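PDB 4KWY: LPS-assembly lipoprotein from Caulobacter crescentus, which probably takes part in lipopolysaccharide assembly at the outer membrane, as a lipoprotein of the LptE family. Local coordinates for residues Q111-G114 / Q115-A119; I126-D129 / L130-L134. All coordinates share one frame; numbering follows the deposited sequence.

Contact 1: Q111-G114 / Q115-A119; sequences QQDG and QERAA
Asp113 and Arg117 meet one helical turn apart in a salt bridge. Arg117 NE gives its hydrogen to Asp113 OD2 at 2.8 Å, and the bond is almost perfectly straight, at 178°. The oxygen lies in the guanidinium plane, at its edge. Relative to the acid, the donor stands well above the carboxylate plane, and the two planes are 44° apart. Asp113 CG sits anti to the backbone N (chi1 173°), which swings the carboxylate along the helix toward Arg117. A water closes a small ring beside the bridge. It donates to Asp113 OD2 at 2.7 Å and accepts from Arg117 NH2 at 3.1 Å. NH2 has a further acceptor in the carbonyl of Thr97 on strand 86-99. This is an i to i+4 acid-base pair on the long helix 104-135, which packs against the curved sheet of the LptE-like fold. Gly114 CA lies over one face of the guanidinium, 3.6 Å from Arg117 NH2. A leucine in place of Arg117 would probably leave Asp113 OD2 without its charged mate and the Thr97 carbonyl without this donor. The backbone N-H groups of residues 115 to 118 are taken up by the carbonyls four residues before, among them Gln115 N to Gln111 O at 2.9 Å and Ala118 N to Gly114 O at 2.9 Å. The buried Gln115 side chain runs out extended beyond CG, passing Gln111 O with its CG at 3.4 Å. Its amide is used at both ends: OE1 accepts from Arg21 NE, and NE2 donates to the carbonyl of Phe55.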
ATOM      1  N   GLN A 111     -16.301   0.383   6.757  1.00 45.69           N
ATOM      2  CA  GLN A 111     -15.366   1.395   6.280  1.00 45.16           C
ATOM      3  C   GLN A 111     -13.918   0.936   6.510  1.00 49.02           C
ATOM      4  O   GLN A 111     -13.093   0.995   5.587  1.00 47.43           O
ATOM      5  CB  GLN A 111     -15.629   2.767   6.941  1.00 49.56           C
ATOM      6  CG  GLN A 111     -14.748   3.888   6.323  1.00 69.43           C
ATOM      7  CD  GLN A 111     -14.915   5.267   6.914  1.00 89.12           C
ATOM      8  OE1 GLN A 111     -15.041   5.453   8.136  1.00 89.99           O
ATOM      9  NE2 GLN A 111     -14.825   6.272   6.050  1.00 74.30           N
ATOM     10  N   GLN A 112     -13.621   0.452   7.718  1.00 46.88           N
ATOM     11  CA  GLN A 112     -12.276  -0.035   8.048  1.00 45.90           C
ATOM     12  C   GLN A 112     -11.894  -1.241   7.198  1.00 46.82           C
ATOM     13  O   GLN A 112     -10.735  -1.342   6.817  1.00 47.01           O
ATOM     14  CB  GLN A 112     -12.154  -0.362   9.540  1.00 49.70           C
ATOM     15  CG  GLN A 112     -12.117   0.902  10.391  1.00 57.68           C
ATOM     16  CD  GLN A 112     -11.882   0.608  11.837  1.00 77.89           C
ATOM     17  OE1 GLN A 112     -12.479  -0.308  12.421  1.00 71.15           O
ATOM     18  NE2 GLN A 112     -10.994   1.382  12.449  1.00 77.40           N
ATOM     19  N   ASP A 113     -12.858  -2.129   6.886  1.00 42.91           N
ATOM     20  CA  ASP A 113     -12.639  -3.298   6.035  1.00 41.59           C
ATOM     21  C   ASP A 113     -12.343  -2.823   4.595  1.00 43.83           C
ATOM     22  O   ASP A 113     -11.415  -3.346   3.980  1.00 42.83           O
ATOM     23  CB  ASP A 113     -13.819  -4.280   6.092  1.00 44.34           C
ATOM     24  CG  ASP A 113     -13.707  -5.420   5.100  1.00 49.88           C
ATOM     25  OD1 ASP A 113     -12.920  -6.349   5.351  1.00 55.33           O
ATOM     26  OD2 ASP A 113     -14.358  -5.352   4.062  1.00 44.78           O
ATOM     27  N   GLY A 114     -13.060  -1.795   4.120  1.00 39.87           N
ATOM     28  CA  GLY A 114     -12.821  -1.192   2.809  1.00 37.43           C
ATOM     29  C   GLY A 114     -11.414  -0.618   2.713  1.00 40.39           C
ATOM     30  O   GLY A 114     -10.690  -0.841   1.734  1.00 39.11           O
ATOM     31  N   GLN A 115     -10.992   0.079   3.764  1.00 37.33           N
ATOM     32  CA  GLN A 115      -9.650   0.661   3.850  1.00 36.18           C
ATOM     33  C   GLN A 115      -8.537  -0.414   3.819  1.00 40.32           C
ATOM     34  O   GLN A 115      -7.522  -0.240   3.123  1.00 40.06           O
ATOM     35  CB  GLN A 115      -9.556   1.507   5.109  1.00 39.15           C
ATOM     36  CG  GLN A 115     -10.324   2.808   4.952  1.00 46.88           C
ATOM     37  CD  GLN A 115     -10.146   3.736   6.105  1.00 53.72           C
ATOM     38  OE1 GLN A 115     -10.100   3.324   7.275  1.00 43.32           O
ATOM     39  NE2 GLN A 115     -10.088   5.017   5.793  1.00 52.97           N
ATOM     40  N   GLU A 116      -8.758  -1.540   4.514  1.00 37.09           N
ATOM     41  CA  GLU A 116      -7.842  -2.679   4.550  1.00 36.76           C
ATOM     42  C   GLU A 116      -7.738  -3.334   3.165  1.00 39.82           C
ATOM     43  O   GLU A 116      -6.640  -3.669   2.713  1.00 39.30           O
ATOM     44  CB  GLU A 116      -8.303  -3.698   5.605  1.00 40.02           C
ATOM     45  CG  GLU A 116      -7.720  -3.410   6.981  1.00 61.57           C
ATOM     46  CD  GLU A 116      -8.633  -3.622   8.178  1.00 93.47           C
ATOM     47  OE1 GLU A 116      -9.503  -4.527   8.122  1.00 71.85           O
ATOM     48  OE2 GLU A 116      -8.456  -2.894   9.186  1.00 91.21           O
ATOM     49  N   ARG A 117      -8.885  -3.473   2.471  1.00 35.10           N
ATOM     50  CA  ARG A 117      -8.968  -4.068   1.146  1.00 32.74           C
ATOM     51  C   ARG A 117      -8.279  -3.175   0.094  1.00 36.53           C
ATOM     52  O   ARG A 117      -7.577  -3.696  -0.777  1.00 35.24           O
ATOM     53  CB  ARG A 117     -10.424  -4.346   0.796  1.00 30.99           C
ATOM     54  CG  ARG A 117     -10.966  -5.559   1.560  1.00 31.10           C
ATOM     55  CD  ARG A 117     -12.293  -6.016   0.987  1.00 27.64           C
ATOM     56  NE  ARG A 117     -13.396  -5.159   1.401  1.00 27.41           N
ATOM     57  CZ  ARG A 117     -14.012  -4.291   0.607  1.00 39.86           C
ATOM     58  NH1 ARG A 117     -13.650  -4.171  -0.665  1.00 26.01           N
ATOM     59  NH2 ARG A 117     -15.000  -3.545   1.073  1.00 28.00           N
ATOM     60  N   ALA A 118      -8.425  -1.838   0.214  1.00 35.12           N
ATOM     61  CA  ALA A 118      -7.739  -0.882  -0.665  1.00 34.19           C
ATOM     62  C   ALA A 118      -6.235  -1.013  -0.463  1.00 38.00           C
ATOM     63  O   ALA A 118      -5.509  -1.250  -1.431  1.00 37.45           O
ATOM     64  CB  ALA A 118      -8.210   0.538  -0.371  1.00 35.07           C
ATOM     65  N   ALA A 119      -5.786  -0.986   0.814  1.00 35.48           N
ATOM     66  CA  ALA A 119      -4.364  -1.107   1.174  1.00 35.73           C
ATOM     67  C   ALA A 119      -3.757  -2.450   0.710  1.00 40.78           C
ATOM     68  O   ALA A 119      -2.610  -2.468   0.271  1.00 41.75           O
ATOM     69  CB  ALA A 119      -4.171  -0.933   2.675  1.00 37.34           C
TER
HETATM   70  O   HOH W   1     -16.402  -3.547   3.838  1.00 31.02           O

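Contact 2: I126-D129 / L130-L134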
ATOM      1  N   ILE A 126       1.956  -2.797  -6.027  1.00 39.04           N
ATOM      2  CA  ILE A 126       3.309  -2.291  -5.809  1.00 39.20           C
ATOM      3  C   ILE A 126       4.337  -3.482  -5.741  1.00 48.56           C
ATOM      4  O   ILE A 126       5.403  -3.404  -6.363  1.00 47.93           O
ATOM      5  CB  ILE A 126       3.347  -1.410  -4.524  1.00 38.93           C
ATOM      6  CG1 ILE A 126       2.505  -0.138  -4.700  1.00 35.70           C
ATOM      7  CG2 ILE A 126       4.814  -1.063  -4.121  1.00 39.78           C
ATOM      8  CD1 ILE A 126       2.304   0.659  -3.392  1.00 28.22           C
ATOM      9  N   GLN A 127       3.986  -4.576  -4.993  1.00 47.56           N
ATOM     10  CA  GLN A 127       4.810  -5.775  -4.776  1.00 49.17           C
ATOM     11  C   GLN A 127       5.109  -6.440  -6.078  1.00 54.86           C
ATOM     12  O   GLN A 127       6.221  -6.898  -6.252  1.00 57.43           O
ATOM     13  CB  GLN A 127       4.114  -6.766  -3.824  1.00 50.87           C
ATOM     14  CG  GLN A 127       4.975  -7.955  -3.378  1.00 72.90           C
ATOM     15  CD  GLN A 127       4.447  -9.271  -3.897  1.00 90.55           C
ATOM     16  OE1 GLN A 127       3.428  -9.791  -3.432  1.00 89.95           O
ATOM     17  NE2 GLN A 127       5.134  -9.843  -4.871  1.00 75.96           N
ATOM     18  N   LEU A 128       4.126  -6.503  -6.983  1.00 51.94           N
ATOM     19  CA  LEU A 128       4.236  -7.075  -8.320  1.00 53.64           C
ATOM     20  C   LEU A 128       5.143  -6.189  -9.172  1.00 56.90           C
ATOM     21  O   LEU A 128       5.999  -6.704  -9.876  1.00 58.66           O
ATOM     22  CB  LEU A 128       2.823  -7.223  -8.942  1.00 53.18           C
ATOM     23  CG  LEU A 128       2.738  -7.393 -10.475  1.00 60.93           C
ATOM     24  CD1 LEU A 128       3.090  -8.813 -10.903  1.00 65.11           C
ATOM     25  CD2 LEU A 128       1.385  -6.974 -11.023  1.00 61.38           C
ATOM     26  N   ASP A 129       4.981  -4.866  -9.072  1.00 53.69           N
ATOM     27  CA  ASP A 129       5.789  -3.868  -9.783  1.00 56.21           C
ATOM     28  C   ASP A 129       7.288  -3.923  -9.333  1.00 62.60           C
ATOM     29  O   ASP A 129       8.188  -3.906 -10.179  1.00 67.24           O
ATOM     30  CB  ASP A 129       5.187  -2.486  -9.546  1.00 55.76           C
ATOM     31  CG  ASP A 129       5.764  -1.375 -10.375  1.00 66.37           C
ATOM     32  OD1 ASP A 129       6.943  -1.027 -10.154  1.00 69.27           O
ATOM     33  OD2 ASP A 129       5.010  -0.789 -11.180  1.00 69.86           O
ATOM     34  N   LEU A 130       7.529  -4.053  -8.025  1.00 55.28           N
ATOM     35  CA  LEU A 130       8.869  -4.163  -7.443  1.00 54.96           C
ATOM     36  C   LEU A 130       9.510  -5.519  -7.763  1.00 63.27           C
ATOM     37  O   LEU A 130      10.727  -5.572  -7.987  1.00 65.13           O
ATOM     38  CB  LEU A 130       8.834  -3.980  -5.930  1.00 51.94           C
ATOM     39  CG  LEU A 130       8.459  -2.626  -5.368  1.00 53.67           C
ATOM     40  CD1 LEU A 130       8.241  -2.746  -3.896  1.00 54.24           C
ATOM     41  CD2 LEU A 130       9.529  -1.589  -5.598  1.00 53.67           C
ATOM     42  N   ALA A 131       8.702  -6.621  -7.751  1.00 59.53           N
ATOM     43  CA  ALA A 131       9.180  -7.983  -8.064  1.00 61.69           C
ATOM     44  C   ALA A 131       9.616  -8.072  -9.515  1.00 66.87           C
ATOM     45  O   ALA A 131      10.592  -8.757  -9.805  1.00 69.96           O
ATOM     46  CB  ALA A 131       8.108  -9.017  -7.781  1.00 61.78           C
ATOM     47  N   THR A 132       8.926  -7.333 -10.403  1.00 62.29           N
ATOM     48  CA  THR A 132       9.207  -7.212 -11.836  1.00 65.44           C
ATOM     49  C   THR A 132      10.526  -6.456 -12.012  1.00 69.39           C
ATOM     50  O   THR A 132      11.334  -6.812 -12.862  1.00 73.30           O
ATOM     51  CB  THR A 132       8.014  -6.513 -12.541  1.00 78.74           C
ATOM     52  OG1 THR A 132       6.826  -7.279 -12.310  1.00 81.58           O
ATOM     53  CG2 THR A 132       8.215  -6.344 -14.054  1.00 81.20           C
ATOM     54  N   TRP A 133      10.743  -5.434 -11.189  1.00 62.98           N
ATOM     55  CA  TRP A 133      11.947  -4.595 -11.213  1.00 62.97           C
ATOM     56  C   TRP A 133      13.201  -5.389 -10.704  1.00 66.68           C
ATOM     57  O   TRP A 133      14.227  -5.403 -11.387  1.00 68.45           O
ATOM     58  CB  TRP A 133      11.674  -3.316 -10.406  1.00 57.73           C
ATOM     59  CG  TRP A 133      12.769  -2.311 -10.492  1.00 58.81           C
ATOM     60  CD1 TRP A 133      12.990  -1.413 -11.495  1.00 62.75           C
ATOM     61  CD2 TRP A 133      13.785  -2.085  -9.515  1.00 57.88           C
ATOM     62  NE1 TRP A 133      14.097  -0.647 -11.206  1.00 61.93           N
ATOM     63  CE2 TRP A 133      14.609  -1.045  -9.999  1.00 61.99           C
ATOM     64  CE3 TRP A 133      14.113  -2.702  -8.295  1.00 57.99           C
ATOM     65  CZ2 TRP A 133      15.727  -0.593  -9.294  1.00 60.62           C
ATOM     66  CZ3 TRP A 133      15.223  -2.254  -7.597  1.00 58.77           C
ATOM     67  CH2 TRP A 133      16.012  -1.212  -8.096  1.00 60.00           C
ATOM     68  N   LEU A 134      13.069  -6.097  -9.555  1.00 63.63           N
ATOM     69  CA  LEU A 134      14.078  -6.968  -8.935  1.00 67.64           C
ATOM     70  C   LEU A 134      14.359  -8.252  -9.758  1.00 79.49           C
ATOM     71  O   LEU A 134      15.418  -8.868  -9.582  1.00 82.30           O
ATOM     72  CB  LEU A 134      13.630  -7.396  -7.533  1.00 65.99           C
ATOM     73  CG  LEU A 134      13.872  -6.459  -6.364  1.00 68.98           C
ATOM     74  CD1 LEU A 134      13.011  -6.866  -5.209  1.00 67.07           C
ATOM     75  CD2 LEU A 134      15.355  -6.438  -5.932  1.00 72.32           C
TER
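The C-terminal part of the long helix 104-135 brings Leu128 and Thr132 together, one turn apart. Thr132 OG1 donates to Leu128 O at 2.6 Å, and Thr132 N donates to the same oxygen at 3.0 Å. The two donors come from opposite faces of the carbonyl plane, so this oxygen is gripped twice. The hydroxyl can fold back because OG1 lies beside its own backbone N, with chi1 at -58°. Ile126 and Leu130 lie side by side and point the same way. Ile126 CG2 touches Leu130 CD1 at 3.8 Å, and Leu130 CG rests 3.3 Å from Ile126 O. This is i to i+4 packing on the face of the helix turned to the fold's interior, where Ile126 and Leu130 are buried. Both side chains reach Leu46 of strand 44-50, while Leu10 of helix 5-10 adds to the cover over Leu130. Ala131 CB sits close to Gln127 O, at 3.2 Å. Backbone bonds run on through the turn, with Trp133 N giving to Asp129 O at 3.1 Å. The Asp129 carboxylate turns to the sheet instead, where OD1 is hydrogen-bonded to His88 NE2. The ring of Trp133 stacks on that same histidine.

Following the chain from the N terminus, helices 5-10 and 21-34 and the strands of the mixed sheet come first, and helix 104-135 follows strand 86-99. Both contacts lie on this last helix. Contact 1 ends before contact 2 begins, so they are in series and neither nest nor cross. Each joins two segments that follow one another without a gap, and closes no loop beyond a helical turn. Their centres are about 22 Å apart, on opposite sides of the chain's centre. Residues 111-119 meet strands 67-80 and 86-99 and helix 21-34 from Arg21 to Gln29. Residues 126-134 meet the same helix from Leu26 to Leu34, helix 5-10, strands 44-50 and 67-80 and, through His88, strand 86-99.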